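Local coordinates for protein mannitol dehydrogenase (Helicobacter pylori, PDB 3TWO) that probably interconverts cinnamyl alcohols and the corresponding aldehydes with NADP(H), as a zinc-dependent alcohol dehydrogenase, at residues B[1-9]-B[126-137]; B[314-323]-B[336-346]. All blocks are in the same frame, centred on the assembly; numbering follows the deposited sequence.

In the fold
Interaction 1 fastens the N-terminal strand 3-9 to the chain leading into strand 135-139, while interaction 2 pairs strands 315-318 and 338-342. Their centres lie about 18 Å apart, and both reach the same mixed sheet, in which strand 31-40 pairs with 135-139 and with 338-342. They touch through packing: F8 CB lies 3.5 Å from I323 CD1, and Y132 CD2 is 3.8 Å from that same methyl. Interaction 2 is the nearer to the active site. The side chain of R338, which binds NADPH and touches the zinc ligand C42, is about 5 Å from a bound zinc ion, and the side chain of Y132 about 9 Å from a bound zinc.

Interaction 1. Residues B[1-9]-B[126-137]; sequences MRVQSKGFA and EPHMGGYSNNIV
G7 and S133 form a single backbone bridge, their CA atoms 3.7 Å apart; the directions of strands 3-9 and 135-137 differ by 130°. Around it, F8 N donates to the carbonyl O of Y132, the residue at the centre of an inverse gamma turn, and N134 N donates to K6 O; both bonds measure 2.9 Å. Strand 3-9, paired with 18-24, is thereby laid against the GroES-like domain that holds 126-137. With CG of N135 set between its backbone N and carbonyl carbon (chi1 65°), the amide turns to the N-terminal strand and is gripped at both ends. N135 ND2 gives a fairly straight bond of 3.0 Å to Q4 O, which lies in the amide plane, while S5 OG donates to N135 OD1 over 2.7 Å, in the carbonyl plane and on a lone pair. V3 CG1 packs against ND2, and V3 CG2 meets V137 CG2 at 3.8 Å. Nearby, N134 lies across K6, its OD1 near CG of the lysine. At the margin, R2 NH1 makes a weak salt bridge of 3.4 Å to E126 OE2, while its NE is held by S23. Bonded to successive residues, the buried N135 amide has its rotation fixed and continues the hydrogen bonding beyond the bridge.

Interaction 2. Residues B[314-323]-B[336-346]; sequences EIDLILGKDI and KFRYVIDMKKS. With NDP (NADPH dihydro-nicotinamide-adenine-dinucleotide phosphate), chain F.
R338 N donates to E314 O (3.0 Å), opening a parallel ladder in which R338 O and V340 O accept from D316 N and I318 N, while V340 N and D342 N reach back to D316 O and I318 O. The R338 side chain starts beside this first rung, its CB 3.7 Å from E314 O and also against I315 CG2. A bend at chi2 (-81°) turns the chain away from strand 315-318, with L188 and C42 packing on it. NE then forms a salt bridge with E65. At the tip, R338 NH1 donates to O2N of the NADPH nicotinamide-side phosphate over 2.8 Å, and R338 NH2 adds a weak bond of 3.2 Å to the same oxygen, which lies at the guanidinium edge. E65 probably helps to position the guanidinium group. The two strands and helix 323-331 make up a beta-alpha-beta unit, and strand 338-342 passes the pairing on to strand 31-40. On one face I315 CG2 packs on V340 CG2; on the other, I318 CG2 touches Y339 CD2 at 3.8 Å, and I341 CD1 rests on I323 CG1. At the end of the ladder, D342 is also the N-cap of helix 343-346, its OD1 accepting from K345 N. S346 OG takes a bond of 2.8 Å from G320 N and donates to D342 O, which S346 N also reaches.

Interaction 1. Residues B[1-9]-B[126-137]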
loop_
_atom_site.group_PDB
_atom_site.type_symbol
_atom_site.label_atom_id
_atom_site.label_comp_id
_atom_site.label_asym_id
_atom_site.label_seq_id
_atom_site.Cartn_x
_atom_site.Cartn_y
_atom_site.Cartn_z
ATOM N N MET B 1 21.070 -1.590 -43.608
ATOM C CA MET B 1 19.783 -1.272 -44.310
ATOM C C MET B 1 18.597 -1.389 -43.325
ATOM O O MET B 1 18.489 -2.385 -42.605
ATOM C CB MET B 1 19.560 -2.183 -45.520
ATOM C CG MET B 1 20.464 -1.885 -46.739
ATOM S SD MET B 1 20.920 -0.130 -47.001
ATOM C CE MET B 1 22.666 -0.025 -46.482
ATOM N N ARG B 2 17.741 -0.367 -43.288
ATOM C CA ARG B 2 16.531 -0.395 -42.461
ATOM C C ARG B 2 15.639 -1.546 -42.883
ATOM O O ARG B 2 15.623 -1.927 -44.027
ATOM C CB ARG B 2 15.800 0.952 -42.544
ATOM C CG ARG B 2 16.625 2.137 -41.948
ATOM C CD ARG B 2 15.869 3.477 -41.868
ATOM N NE ARG B 2 14.626 3.363 -41.104
ATOM C CZ ARG B 2 14.532 3.390 -39.785
ATOM N NH1 ARG B 2 15.610 3.529 -39.053
ATOM N NH2 ARG B 2 13.355 3.251 -39.191
ATOM N N VAL B 3 14.908 -2.126 -41.949
ATOM C CA VAL B 3 14.012 -3.237 -42.261
ATOM C C VAL B 3 12.659 -2.638 -42.650
ATOM O O VAL B 3 12.136 -1.778 -41.925
ATOM C CB VAL B 3 13.872 -4.174 -40.990
ATOM C CG1 VAL B 3 12.747 -5.197 -41.142
ATOM C CG2 VAL B 3 15.216 -4.861 -40.661
ATOM N N GLN B 4 12.104 -3.052 -43.790
ATOM C CA GLN B 4 10.776 -2.595 -44.212
ATOM C C GLN B 4 9.689 -3.378 -43.472
ATOM O O GLN B 4 9.824 -4.583 -43.218
ATOM C CB GLN B 4 10.591 -2.713 -45.724
ATOM C CG GLN B 4 11.581 -1.832 -46.512
ATOM C CD GLN B 4 11.550 -0.385 -46.029
ATOM O OE1 GLN B 4 12.585 0.205 -45.748
ATOM N NE2 GLN B 4 10.365 0.180 -45.909
ATOM N N SER B 5 8.630 -2.699 -43.074
ATOM C CA SER B 5 7.618 -3.379 -42.301
ATOM C C SER B 5 6.236 -2.961 -42.677
ATOM O O SER B 5 6.052 -1.949 -43.333
ATOM C CB SER B 5 7.795 -3.115 -40.799
ATOM O OG SER B 5 9.104 -3.366 -40.372
ATOM N N LYS B 6 5.246 -3.728 -42.191
ATOM C CA LYS B 6 3.870 -3.278 -42.252
ATOM C C LYS B 6 3.049 -3.701 -41.057
ATOM O O LYS B 6 3.369 -4.656 -40.375
ATOM C CB LYS B 6 3.205 -3.660 -43.573
ATOM C CG LYS B 6 3.551 -5.039 -44.066
ATOM C CD LYS B 6 2.984 -5.222 -45.458
ATOM C CE LYS B 6 3.325 -6.569 -46.034
ATOM N NZ LYS B 6 2.119 -7.024 -46.787
ATOM N N GLY B 7 1.969 -2.983 -40.833
ATOM C CA GLY B 7 1.150 -3.224 -39.666
ATOM C C GLY B 7 -0.128 -2.429 -39.661
ATOM O O GLY B 7 -0.559 -1.901 -40.672
ATOM N N PHE B 8 -0.729 -2.382 -38.483
ATOM C CA PHE B 8 -2.004 -1.756 -38.275
ATOM C C PHE B 8 -1.801 -0.631 -37.286
ATOM O O PHE B 8 -1.504 -0.901 -36.104
ATOM C CB PHE B 8 -3.025 -2.811 -37.781
ATOM C CG PHE B 8 -3.305 -3.850 -38.823
ATOM C CD1 PHE B 8 -2.572 -5.045 -38.838
ATOM C CD2 PHE B 8 -4.175 -3.574 -39.871
ATOM C CE1 PHE B 8 -2.764 -6.011 -39.857
ATOM C CE2 PHE B 8 -4.369 -4.518 -40.917
ATOM C CZ PHE B 8 -3.664 -5.748 -40.886
ATOM N N ALA B 9 -1.885 0.603 -37.821
ATOM C CA ALA B 9 -1.647 1.845 -37.097
ATOM C C ALA B 9 -2.927 2.650 -36.836
ATOM O O ALA B 9 -3.865 2.655 -37.656
ATOM C CB ALA B 9 -0.588 2.779 -37.858
ATOM N N GLU B 126 13.598 7.670 -32.295
ATOM C CA GLU B 126 12.482 7.371 -33.163
ATOM C C GLU B 126 11.374 6.644 -32.359
ATOM O O GLU B 126 11.659 5.888 -31.413
ATOM C CB GLU B 126 12.902 6.585 -34.425
ATOM C CG GLU B 126 13.115 5.077 -34.220
ATOM C CD GLU B 126 13.764 4.367 -35.423
ATOM O OE1 GLU B 126 13.651 3.119 -35.483
ATOM O OE2 GLU B 126 14.375 5.032 -36.301
ATOM N N PRO B 127 10.110 6.855 -32.748
ATOM C CA PRO B 127 9.021 6.169 -32.033
ATOM C C PRO B 127 9.092 4.645 -32.235
ATOM O O PRO B 127 9.264 4.216 -33.369
ATOM C CB PRO B 127 7.761 6.760 -32.679
ATOM C CG PRO B 127 8.231 7.794 -33.699
ATOM C CD PRO B 127 9.652 7.514 -33.989
ATOM N N HIS B 128 9.012 3.829 -31.164
ATOM C CA HIS B 128 9.048 2.373 -31.378
ATOM C C HIS B 128 7.654 1.863 -31.786
ATOM O O HIS B 128 6.647 2.389 -31.315
ATOM C CB HIS B 128 9.570 1.553 -30.177
ATOM C CG HIS B 128 10.079 0.211 -30.605
ATOM N ND1 HIS B 128 11.372 0.019 -31.056
ATOM C CD2 HIS B 128 9.446 -0.971 -30.777
ATOM C CE1 HIS B 128 11.517 -1.229 -31.464
ATOM N NE2 HIS B 128 10.365 -1.855 -31.292
ATOM N N MET B 129 7.612 0.878 -32.679
ATOM C CA MET B 129 6.347 0.360 -33.223
ATOM C C MET B 129 6.132 -1.043 -32.687
ATOM O O MET B 129 7.068 -1.826 -32.637
ATOM C CB MET B 129 6.375 0.288 -34.746
ATOM C CG MET B 129 6.462 1.669 -35.457
ATOM S SD MET B 129 5.062 2.737 -35.031
ATOM C CE MET B 129 5.878 4.126 -34.269
ATOM N N GLY B 130 4.891 -1.377 -32.350
ATOM C CA GLY B 130 4.600 -2.625 -31.658
ATOM C C GLY B 130 4.361 -3.854 -32.513
ATOM O O GLY B 130 4.833 -3.957 -33.686
ATOM N N GLY B 131 3.571 -4.759 -31.933
ATOM C CA GLY B 131 3.410 -6.089 -32.433
ATOM C C GLY B 131 2.286 -6.301 -33.418
ATOM O O GLY B 131 2.223 -7.391 -34.006
ATOM N N TYR B 132 1.410 -5.289 -33.658
ATOM C CA TYR B 132 0.383 -5.450 -34.739
ATOM C C TYR B 132 1.021 -5.266 -36.119
ATOM O O TYR B 132 0.636 -4.387 -36.863
ATOM C CB TYR B 132 -0.816 -4.455 -34.650
ATOM C CG TYR B 132 -1.627 -4.406 -33.382
ATOM C CD1 TYR B 132 -1.505 -5.391 -32.364
ATOM C CD2 TYR B 132 -2.539 -3.388 -33.198
ATOM C CE1 TYR B 132 -2.281 -5.310 -31.163
ATOM C CE2 TYR B 132 -3.371 -3.332 -31.995
ATOM C CZ TYR B 132 -3.210 -4.271 -30.996
ATOM O OH TYR B 132 -3.956 -4.148 -29.818
ATOM N N SER B 133 2.034 -6.054 -36.439
ATOM C CA SER B 133 2.849 -5.802 -37.629
ATOM C C SER B 133 3.495 -7.122 -38.033
ATOM O O SER B 133 3.416 -8.109 -37.273
ATOM C CB SER B 133 3.926 -4.759 -37.307
ATOM O OG SER B 133 4.886 -5.239 -36.369
ATOM N N ASN B 134 4.190 -7.138 -39.179
ATOM C CA ASN B 134 4.672 -8.401 -39.721
ATOM C C ASN B 134 6.048 -8.791 -39.208
ATOM O O ASN B 134 6.471 -9.928 -39.390
ATOM C CB ASN B 134 4.629 -8.417 -41.275
ATOM C CG ASN B 134 5.546 -7.363 -41.922
ATOM O OD1 ASN B 134 5.926 -7.479 -43.108
ATOM N ND2 ASN B 134 5.880 -6.341 -41.189
ATOM N N ASN B 135 6.765 -7.844 -38.594
ATOM C CA ASN B 135 8.085 -8.169 -38.090
ATOM C C ASN B 135 8.475 -7.173 -37.018
ATOM O O ASN B 135 7.779 -6.166 -36.842
ATOM C CB ASN B 135 9.132 -8.203 -39.255
ATOM C CG ASN B 135 9.330 -6.851 -39.915
ATOM O OD1 ASN B 135 9.337 -5.808 -39.252
ATOM N ND2 ASN B 135 9.543 -6.856 -41.245
ATOM N N ILE B 136 9.592 -7.437 -36.339
ATOM C CA ILE B 136 10.092 -6.557 -35.297
ATOM C C ILE B 136 11.585 -6.873 -35.150
ATOM O O ILE B 136 12.021 -8.045 -35.416
ATOM C CB ILE B 136 9.316 -6.701 -33.949
ATOM C CG1 ILE B 136 9.615 -5.513 -33.028
ATOM C CG2 ILE B 136 9.620 -8.021 -33.236
ATOM C CD1 ILE B 136 8.781 -5.463 -31.791
ATOM N N VAL B 137 12.373 -5.844 -34.809
ATOM C CA VAL B 137 13.839 -5.985 -34.642
ATOM C C VAL B 137 14.160 -5.739 -33.165
ATOM O O VAL B 137 13.897 -4.646 -32.676
ATOM C CB VAL B 137 14.646 -4.958 -35.556
ATOM C CG1 VAL B 137 16.161 -5.148 -35.425
ATOM C CG2 VAL B 137 14.238 -5.097 -37.020
#

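Interaction 2. Residues B[314-323]-B[336-346]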
loop_
_atom_site.group_PDB
_atom_site.type_symbol
_atom_site.label_atom_id
_atom_site.label_comp_id
_atom_site.label_asym_id
_atom_site.label_seq_id
_atom_site.Cartn_x
_atom_site.Cartn_y
_atom_site.Cartn_z
ATOM N N GLU B 314 -6.910 -18.439 -22.660
ATOM C CA GLU B 314 -8.091 -18.710 -23.472
ATOM C C GLU B 314 -8.088 -17.618 -24.548
ATOM O O GLU B 314 -8.155 -16.414 -24.238
ATOM C CB GLU B 314 -9.321 -18.487 -22.596
ATOM C CG GLU B 314 -9.399 -19.373 -21.396
ATOM C CD GLU B 314 -9.604 -20.772 -21.848
ATOM O OE1 GLU B 314 -10.568 -20.957 -22.638
ATOM O OE2 GLU B 314 -8.798 -21.662 -21.469
ATOM N N ILE B 315 -8.006 -18.014 -25.799
ATOM C CA ILE B 315 -7.849 -17.012 -26.854
ATOM C C ILE B 315 -8.893 -17.210 -27.910
ATOM O O ILE B 315 -9.433 -18.318 -28.068
ATOM C CB ILE B 315 -6.449 -17.039 -27.520
ATOM C CG1 ILE B 315 -6.251 -18.378 -28.253
ATOM C CG2 ILE B 315 -5.365 -16.952 -26.453
ATOM C CD1 ILE B 315 -5.976 -18.204 -29.669
ATOM N N ASP B 316 -9.169 -16.112 -28.612
ATOM C CA ASP B 316 -9.975 -16.110 -29.803
ATOM C C ASP B 316 -9.156 -15.478 -30.935
ATOM O O ASP B 316 -8.795 -14.318 -30.838
ATOM C CB ASP B 316 -11.243 -15.272 -29.553
ATOM C CG ASP B 316 -12.244 -15.978 -28.627
ATOM O OD1 ASP B 316 -12.559 -15.435 -27.520
ATOM O OD2 ASP B 316 -12.720 -17.105 -28.973
ATOM N N LEU B 317 -8.933 -16.240 -31.996
ATOM C CA LEU B 317 -8.148 -15.833 -33.152
ATOM C C LEU B 317 -8.913 -14.921 -34.079
ATOM O O LEU B 317 -9.953 -15.285 -34.555
ATOM C CB LEU B 317 -7.812 -17.048 -34.036
ATOM C CG LEU B 317 -6.581 -17.846 -33.679
ATOM C CD1 LEU B 317 -6.381 -18.993 -34.748
ATOM C CD2 LEU B 317 -5.375 -16.913 -33.609
ATOM N N ILE B 318 -8.342 -13.781 -34.380
ATOM C CA ILE B 318 -8.923 -12.835 -35.312
ATOM C C ILE B 318 -7.876 -12.358 -36.324
ATOM O O ILE B 318 -6.687 -12.828 -36.300
ATOM C CB ILE B 318 -9.539 -11.651 -34.553
ATOM C CG1 ILE B 318 -8.502 -10.853 -33.758
ATOM C CG2 ILE B 318 -10.733 -12.133 -33.634
ATOM C CD1 ILE B 318 -9.125 -9.502 -33.196
ATOM N N LEU B 319 -8.297 -11.450 -37.215
ATOM C CA LEU B 319 -7.389 -10.845 -38.194
ATOM C C LEU B 319 -7.174 -9.363 -37.876
ATOM O O LEU B 319 -7.946 -8.776 -37.093
ATOM C CB LEU B 319 -7.867 -11.072 -39.659
ATOM C CG LEU B 319 -8.016 -12.544 -40.122
ATOM C CD1 LEU B 319 -8.592 -12.754 -41.618
ATOM C CD2 LEU B 319 -6.648 -13.214 -39.992
ATOM N N GLY B 320 -6.126 -8.765 -38.469
ATOM C CA GLY B 320 -5.786 -7.355 -38.212
ATOM C C GLY B 320 -6.953 -6.431 -38.503
ATOM O O GLY B 320 -7.181 -5.444 -37.796
ATOM N N LYS B 321 -7.749 -6.770 -39.505
ATOM C CA LYS B 321 -8.904 -5.940 -39.842
ATOM C C LYS B 321 -9.979 -6.026 -38.759
ATOM O O LYS B 321 -10.946 -5.313 -38.824
ATOM C CB LYS B 321 -9.497 -6.377 -41.192
ATOM C CG LYS B 321 -10.366 -7.580 -41.012
ATOM C CD LYS B 321 -10.672 -8.355 -42.293
ATOM C CE LYS B 321 -11.523 -9.539 -41.907
ATOM N NZ LYS B 321 -12.240 -10.146 -43.062
ATOM N N ASP B 322 -9.869 -6.912 -37.784
ATOM C CA ASP B 322 -10.941 -6.991 -36.759
ATOM C C ASP B 322 -10.570 -6.160 -35.558
ATOM O O ASP B 322 -11.305 -6.152 -34.564
ATOM C CB ASP B 322 -11.145 -8.456 -36.271
ATOM C CG ASP B 322 -11.565 -9.425 -37.393
ATOM O OD1 ASP B 322 -12.662 -9.216 -38.002
ATOM O OD2 ASP B 322 -10.823 -10.424 -37.656
ATOM N N ILE B 323 -9.412 -5.486 -35.588
ATOM C CA ILE B 323 -8.898 -4.838 -34.363
ATOM C C ILE B 323 -9.916 -3.864 -33.730
ATOM O O ILE B 323 -10.126 -3.883 -32.484
ATOM C CB ILE B 323 -7.519 -4.084 -34.607
ATOM C CG1 ILE B 323 -6.384 -5.077 -34.878
ATOM C CG2 ILE B 323 -7.113 -3.286 -33.408
ATOM C CD1 ILE B 323 -5.190 -4.504 -35.634
ATOM N N LYS B 336 -14.380 -11.981 -24.359
ATOM C CA LYS B 336 -14.359 -13.220 -23.593
ATOM C C LYS B 336 -13.069 -13.185 -22.747
ATOM O O LYS B 336 -13.093 -12.738 -21.553
ATOM C CB LYS B 336 -14.457 -14.447 -24.525
ATOM C CG LYS B 336 -14.906 -15.751 -23.782
ATOM C CD LYS B 336 -14.398 -17.042 -24.503
ATOM C CE LYS B 336 -14.563 -18.318 -23.659
ATOM N NZ LYS B 336 -16.015 -18.469 -23.267
ATOM N N PHE B 337 -11.953 -13.630 -23.335
ATOM C CA PHE B 337 -10.680 -13.526 -22.648
ATOM C C PHE B 337 -9.696 -12.766 -23.539
ATOM O O PHE B 337 -9.869 -11.527 -23.699
ATOM C CB PHE B 337 -10.223 -14.882 -22.067
ATOM C CG PHE B 337 -11.252 -15.487 -21.082
ATOM C CD1 PHE B 337 -12.071 -16.584 -21.450
ATOM C CD2 PHE B 337 -11.436 -14.941 -19.810
ATOM C CE1 PHE B 337 -12.990 -17.133 -20.540
ATOM C CE2 PHE B 337 -12.368 -15.486 -18.910
ATOM C CZ PHE B 337 -13.145 -16.599 -19.294
ATOM N N ARG B 338 -8.708 -13.445 -24.137
ATOM C CA ARG B 338 -7.762 -12.749 -25.023
ATOM C C ARG B 338 -8.189 -12.889 -26.466
ATOM O O ARG B 338 -8.601 -14.000 -26.885
ATOM C CB ARG B 338 -6.308 -13.257 -24.827
ATOM C CG ARG B 338 -5.510 -12.421 -23.804
ATOM C CD ARG B 338 -4.970 -11.152 -24.485
ATOM N NE ARG B 338 -4.057 -10.377 -23.657
ATOM C CZ ARG B 338 -4.425 -9.475 -22.747
ATOM N NH1 ARG B 338 -5.714 -9.303 -22.454
ATOM N NH2 ARG B 338 -3.491 -8.810 -22.077
ATOM N N TYR B 339 -8.069 -11.790 -27.225
ATOM C CA TYR B 339 -8.039 -11.837 -28.718
ATOM C C TYR B 339 -6.594 -11.963 -29.191
ATOM O O TYR B 339 -5.659 -11.348 -28.592
ATOM C CB TYR B 339 -8.645 -10.579 -29.362
ATOM C CG TYR B 339 -10.151 -10.452 -29.169
ATOM C CD1 TYR B 339 -10.681 -9.571 -28.201
ATOM C CD2 TYR B 339 -11.040 -11.230 -29.915
ATOM C CE1 TYR B 339 -12.069 -9.451 -28.028
ATOM C CE2 TYR B 339 -12.419 -11.135 -29.743
ATOM C CZ TYR B 339 -12.919 -10.247 -28.816
ATOM O OH TYR B 339 -14.266 -10.169 -28.643
ATOM N N VAL B 340 -6.391 -12.780 -30.233
ATOM C CA VAL B 340 -5.063 -12.907 -30.795
ATOM C C VAL B 340 -5.123 -12.758 -32.319
ATOM O O VAL B 340 -5.966 -13.407 -32.983
ATOM C CB VAL B 340 -4.408 -14.215 -30.436
ATOM C CG1 VAL B 340 -3.131 -14.342 -31.251
ATOM C CG2 VAL B 340 -4.117 -14.303 -28.918
ATOM N N ILE B 341 -4.250 -11.903 -32.862
ATOM C CA ILE B 341 -4.256 -11.646 -34.311
ATOM C C ILE B 341 -3.380 -12.651 -35.028
ATOM O O ILE B 341 -2.230 -12.862 -34.671
ATOM C CB ILE B 341 -3.782 -10.229 -34.686
ATOM C CG1 ILE B 341 -4.622 -9.140 -33.967
ATOM C CG2 ILE B 341 -3.828 -10.057 -36.226
ATOM C CD1 ILE B 341 -3.964 -7.781 -33.962
ATOM N N ASP B 342 -3.939 -13.276 -36.043
ATOM C CA ASP B 342 -3.155 -14.204 -36.823
ATOM C C ASP B 342 -2.491 -13.367 -37.928
ATOM O O ASP B 342 -3.123 -12.973 -38.922
ATOM C CB ASP B 342 -4.065 -15.361 -37.288
ATOM C CG ASP B 342 -3.424 -16.234 -38.336
ATOM O OD1 ASP B 342 -2.398 -15.863 -38.922
ATOM O OD2 ASP B 342 -4.008 -17.283 -38.591
ATOM N N MET B 343 -1.230 -13.017 -37.673
ATOM C CA MET B 343 -0.549 -12.038 -38.473
ATOM C C MET B 343 -0.227 -12.506 -39.896
ATOM O O MET B 343 -0.383 -11.725 -40.856
ATOM C CB MET B 343 0.708 -11.500 -37.783
ATOM C CG MET B 343 1.134 -10.171 -38.337
ATOM S SD MET B 343 -0.056 -8.864 -37.890
ATOM C CE MET B 343 -0.492 -9.335 -36.254
ATOM N N LYS B 344 0.193 -13.758 -40.031
ATOM C CA LYS B 344 0.354 -14.310 -41.368
ATOM C C LYS B 344 -0.892 -14.155 -42.224
ATOM O O LYS B 344 -0.793 -13.755 -43.389
ATOM C CB LYS B 344 0.692 -15.800 -41.314
ATOM C CG LYS B 344 2.134 -16.133 -41.074
ATOM C CD LYS B 344 3.034 -15.664 -42.225
ATOM C CE LYS B 344 3.959 -14.528 -41.744
ATOM N NZ LYS B 344 5.245 -14.696 -42.438
ATOM N N LYS B 345 -2.058 -14.512 -41.697
ATOM C CA LYS B 345 -3.258 -14.452 -42.548
ATOM C C LYS B 345 -3.682 -13.006 -42.803
ATOM O O LYS B 345 -4.290 -12.708 -43.815
ATOM C CB LYS B 345 -4.444 -15.176 -41.957
ATOM C CG LYS B 345 -4.317 -16.643 -41.760
ATOM C CD LYS B 345 -5.774 -17.237 -41.678
ATOM C CE LYS B 345 -5.865 -18.580 -40.911
ATOM N NZ LYS B 345 -5.344 -19.769 -41.672
ATOM N N SER B 346 -3.377 -12.122 -41.877
ATOM C CA SER B 346 -3.707 -10.735 -42.046
ATOM C C SER B 346 -2.931 -10.165 -43.186
ATOM O O SER B 346 -3.438 -9.289 -43.863
ATOM C CB SER B 346 -3.440 -9.919 -40.769
ATOM O OG SER B 346 -4.248 -10.378 -39.704
HETATM P PA NDP F . -9.327 -6.907 -20.552
HETATM O O1A NDP F . -10.503 -6.051 -20.774
HETATM O O2A NDP F . -9.214 -8.438 -20.904
HETATM O O5B NDP F . -9.960 -7.427 -19.142
HETATM C C5B NDP F . -10.562 -6.470 -18.116
HETATM C C4B NDP F . -11.609 -7.241 -17.321
HETATM O O4B NDP F . -12.129 -6.562 -16.104
HETATM C C3B NDP F . -12.815 -7.533 -18.242
HETATM O O3B NDP F . -13.167 -8.959 -18.074
HETATM C C2B NDP F . -13.918 -6.611 -17.655
HETATM O O2B NDP F . -15.172 -7.279 -17.888
HETATM C C1B NDP F . -13.615 -6.667 -16.139
HETATM N N9A NDP F . -13.991 -5.430 -15.416
HETATM C C8A NDP F . -13.984 -4.184 -15.940
HETATM N N7A NDP F . -14.323 -3.356 -14.965
HETATM C C5A NDP F . -14.539 -4.055 -13.854
HETATM C C6A NDP F . -14.909 -3.711 -12.567
HETATM N N6A NDP F . -15.160 -2.416 -12.171
HETATM N N1A NDP F . -15.044 -4.711 -11.702
HETATM C C2A NDP F . -14.809 -5.970 -12.001
HETATM N N3A NDP F . -14.443 -6.324 -13.209
HETATM C C4A NDP F . -14.320 -5.371 -14.150
HETATM O O3 NDP F . -8.102 -6.281 -19.779
HETATM P PN NDP F . -6.711 -6.894 -19.626
HETATM O O1N NDP F . -6.726 -8.107 -18.777
HETATM O O2N NDP F . -5.872 -6.988 -20.928
HETATM O O5D NDP F . -5.989 -5.738 -18.839
HETATM C C5D NDP F . -6.667 -5.209 -17.599
HETATM C C4D NDP F . -5.925 -3.906 -17.078
HETATM O O4D NDP F . -4.601 -4.395 -16.790
HETATM C C3D NDP F . -5.771 -2.751 -18.105
HETATM O O3D NDP F . -5.950 -1.490 -17.402
HETATM C C2D NDP F . -4.328 -2.981 -18.609
HETATM O O2D NDP F . -3.764 -1.784 -19.020
HETATM C C1D NDP F . -3.646 -3.424 -17.293
HETATM N N1N NDP F . -2.300 -4.065 -17.476
HETATM C C2N NDP F . -1.277 -3.726 -16.562
HETATM C C3N NDP F . -0.016 -4.286 -16.677
HETATM C C7N NDP F . 1.037 -3.963 -15.619
HETATM O O7N NDP F . 0.701 -3.559 -14.493
HETATM N N7N NDP F . 2.261 -4.392 -15.906
HETATM C C4N NDP F . 0.255 -5.172 -17.747
HETATM C C5N NDP F . -0.775 -5.555 -18.654
HETATM C C6N NDP F . -2.035 -5.005 -18.538
HETATM P P2B NDP F . -16.465 -6.540 -18.363
HETATM O O1X NDP F . -16.993 -7.445 -19.625
HETATM O O2X NDP F . -17.383 -6.361 -17.234
HETATM O O3X NDP F . -16.016 -5.151 -18.992
#